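Local coordinates for protein cytochrome c-554 (Nitrosomonas europaea, PDB 1FT5) that carries electrons through four covalently attached hemes, accepting them directly from hydroxylamine oxidoreductase during ammonia oxidation, at residues Lys173-Ala177 against Met178-Tyr182. Numbering follows the deposited sequence.
With HEM (protoporphyrin IX containing Fe), chain G.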
# COMPACT_ATOMS: atom_id res chain seq x y z
N LYS A 173 12.13 2.74 -3.52
CA LYS A 173 13.17 1.74 -3.81
C LYS A 173 13.68 1.09 -2.56
O LYS A 173 14.69 0.43 -2.59
CB LYS A 173 14.35 2.37 -4.61
CG LYS A 173 14.00 2.95 -5.92
CD LYS A 173 15.27 3.16 -6.83
CE LYS A 173 14.88 3.65 -8.22
NZ LYS A 173 16.13 3.67 -9.04
N GLU A 174 12.98 1.26 -1.45
CA GLU A 174 13.35 0.61 -0.20
C GLU A 174 12.52 -0.66 -0.11
O GLU A 174 11.33 -0.60 0.26
CB GLU A 174 12.99 1.56 0.96
CG GLU A 174 13.54 1.16 2.31
CD GLU A 174 15.05 1.53 2.47
OE1 GLU A 174 15.52 2.66 2.10
OE2 GLU A 174 15.69 0.66 2.99
N VAL A 175 13.12 -1.81 -0.44
CA VAL A 175 12.32 -3.07 -0.43
C VAL A 175 11.85 -3.42 0.95
O VAL A 175 10.76 -3.99 1.11
CB VAL A 175 13.08 -4.28 -1.00
CG1 VAL A 175 13.29 -4.06 -2.49
CG2 VAL A 175 14.40 -4.47 -0.26
N LYS A 176 12.61 -3.06 1.97
CA LYS A 176 12.15 -3.41 3.31
C LYS A 176 10.97 -2.59 3.72
O LYS A 176 10.40 -2.85 4.78
CB LYS A 176 13.24 -3.25 4.39
CG LYS A 176 14.39 -4.20 4.12
CD LYS A 176 15.18 -3.69 2.94
CE LYS A 176 15.23 -2.18 3.01
NZ LYS A 176 15.22 -1.57 1.72
N ALA A 177 10.61 -1.58 2.94
CA ALA A 177 9.44 -0.80 3.27
C ALA A 177 8.25 -1.09 2.32
O ALA A 177 7.13 -0.75 2.66
CB ALA A 177 9.74 0.66 3.21
N MET A 178 8.52 -1.73 1.17
CA MET A 178 7.48 -2.10 0.21
C MET A 178 7.22 -3.63 0.49
O MET A 178 6.32 -4.04 1.20
CB MET A 178 8.00 -1.88 -1.27
CG MET A 178 8.51 -0.46 -1.62
SD MET A 178 7.15 0.77 -1.62
CE MET A 178 7.30 1.26 0.18
N HIS A 179 8.03 -4.44 -0.19
CA HIS A 179 8.10 -5.89 -0.04
C HIS A 179 9.16 -6.25 -1.08
O HIS A 179 9.45 -5.49 -1.98
CB HIS A 179 6.78 -6.68 -0.33
CG HIS A 179 6.12 -6.36 -1.62
ND1 HIS A 179 6.61 -6.72 -2.87
CD2 HIS A 179 5.01 -5.64 -1.88
CE1 HIS A 179 5.77 -6.19 -3.78
NE2 HIS A 179 4.77 -5.51 -3.21
N GLU A 180 9.77 -7.38 -0.89
CA GLU A 180 10.74 -7.84 -1.87
C GLU A 180 10.03 -7.97 -3.20
O GLU A 180 8.80 -8.27 -3.24
CB GLU A 180 11.24 -9.19 -1.42
CG GLU A 180 12.32 -9.74 -2.32
CD GLU A 180 13.50 -8.79 -2.46
OE1 GLU A 180 14.34 -8.78 -1.54
OE2 GLU A 180 13.58 -8.04 -3.45
N HIS A 181 10.81 -7.84 -4.28
CA HIS A 181 10.30 -7.94 -5.64
C HIS A 181 10.68 -9.30 -6.21
O HIS A 181 11.81 -9.78 -6.03
CB HIS A 181 10.83 -6.80 -6.49
CG HIS A 181 10.36 -5.46 -5.99
ND1 HIS A 181 9.02 -5.11 -6.01
CD2 HIS A 181 11.02 -4.44 -5.39
CE1 HIS A 181 8.88 -3.91 -5.43
NE2 HIS A 181 10.07 -3.49 -5.05
N TYR A 182 9.67 -9.96 -6.74
CA TYR A 182 9.83 -11.29 -7.33
C TYR A 182 9.57 -11.22 -8.82
O TYR A 182 8.82 -10.38 -9.35
CB TYR A 182 8.89 -12.30 -6.62
CG TYR A 182 9.22 -12.40 -5.18
CD1 TYR A 182 8.58 -11.59 -4.25
CD2 TYR A 182 10.24 -13.27 -4.71
CE1 TYR A 182 8.90 -11.62 -2.91
CE2 TYR A 182 10.57 -13.30 -3.36
CZ TYR A 182 9.90 -12.47 -2.47
OH TYR A 182 10.23 -12.47 -1.12
CHA HEM G . 5.00 -4.71 -7.05
CHB HEM G . 1.84 -7.70 -4.85
CHC HEM G . 1.63 -4.57 -1.09
CHD HEM G . 4.26 -1.38 -3.61
C1A HEM G . 4.18 -5.80 -6.73
C2A HEM G . 4.03 -6.95 -7.56
C3A HEM G . 3.14 -7.76 -6.98
C4A HEM G . 2.73 -7.15 -5.76
CMA HEM G . 2.62 -9.13 -7.47
CAA HEM G . 4.77 -7.21 -8.93
CBA HEM G . 6.00 -8.18 -8.72
CGA HEM G . 6.99 -7.70 -7.62
O1A HEM G . 7.48 -6.60 -7.76
O2A HEM G . 7.21 -8.44 -6.67
C1B HEM G . 1.48 -7.08 -3.62
C2B HEM G . 0.63 -7.70 -2.64
C3B HEM G . 0.60 -6.85 -1.55
C4B HEM G . 1.45 -5.72 -1.92
CMB HEM G . -0.07 -9.05 -2.82
CAB HEM G . -0.10 -6.95 -0.23
CBB HEM G . 0.36 -8.19 0.57
C1C HEM G . 2.33 -3.44 -1.50
C2C HEM G . 2.39 -2.26 -0.72
C3C HEM G . 3.04 -1.36 -1.42
C4C HEM G . 3.48 -1.97 -2.64
CMC HEM G . 1.76 -2.06 0.68
CAC HEM G . 3.28 0.13 -1.03
CBC HEM G . 3.85 0.44 0.33
C1D HEM G . 4.74 -2.02 -4.77
C2D HEM G . 5.59 -1.40 -5.76
C3D HEM G . 5.83 -2.37 -6.71
C4D HEM G . 5.10 -3.54 -6.28
CMD HEM G . 6.04 0.05 -5.77
CAD HEM G . 6.55 -2.21 -8.04
CBD HEM G . 5.58 -2.12 -9.17
CGD HEM G . 6.13 -2.51 -10.55
O1D HEM G . 5.32 -2.49 -11.49
O2D HEM G . 7.31 -2.83 -10.64
NA HEM G . 3.38 -5.93 -5.63
NB HEM G . 1.98 -5.85 -3.18
NC HEM G . 3.00 -3.27 -2.67
ND HEM G . 4.42 -3.36 -5.08
FE HEM G . 3.23 -4.62 -4.13
O HOH W 1 4.79 -2.62 2.96
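Met178 N reaches back to two carbonyls of the preceding turn, Glu174 O and Val175 O, through weak hydrogen bonds, after which the chain straightens and runs past the heme. A water donates to both Ala177 O and Met178 O, at 3.0 and 2.7 Å, bridging consecutive carbonyls where the turn ends. Met178 doubles back at chi2 and chi3, so that its CE lies 3.9 Å from Ala177 CB while SD and CE also rest against heme CBC, the methyl carbon of a thioether-linked side chain. His179 binds the heme iron through NE2 at 2.0 Å, and its ND1 donates almost straight (175°) to Glu180 O, 2.7 Å away and within the ring plane; this bond fixes the rotation of the imidazole and probably makes it a stronger iron ligand. Val175 CG1 packs obliquely on His181, 3.7 Å from CD2, and the carbonyl oxygen of His179 sits over one face of that ring. His181 CG lies beside its backbone N and anti to the carbonyl carbon (chi1 -63°), which turns ND1 to donate to propionate oxygen O1A, 2.8 Å away, while Tyr182 N holds O2A of the same carboxylate. Without the imidazole, with an alanine here, O1A would probably lose this donor and Val175 CG1 the ring beside it. His92 supplies the second axial ligand of this heme #3, completing bis-histidine coordination. The whole piece belongs to the loop between helix 168-171 and strand 188-189, with Phe200 of helix 197-202 stacked on His181 and helix 16-22 touching His179 and Tyr182.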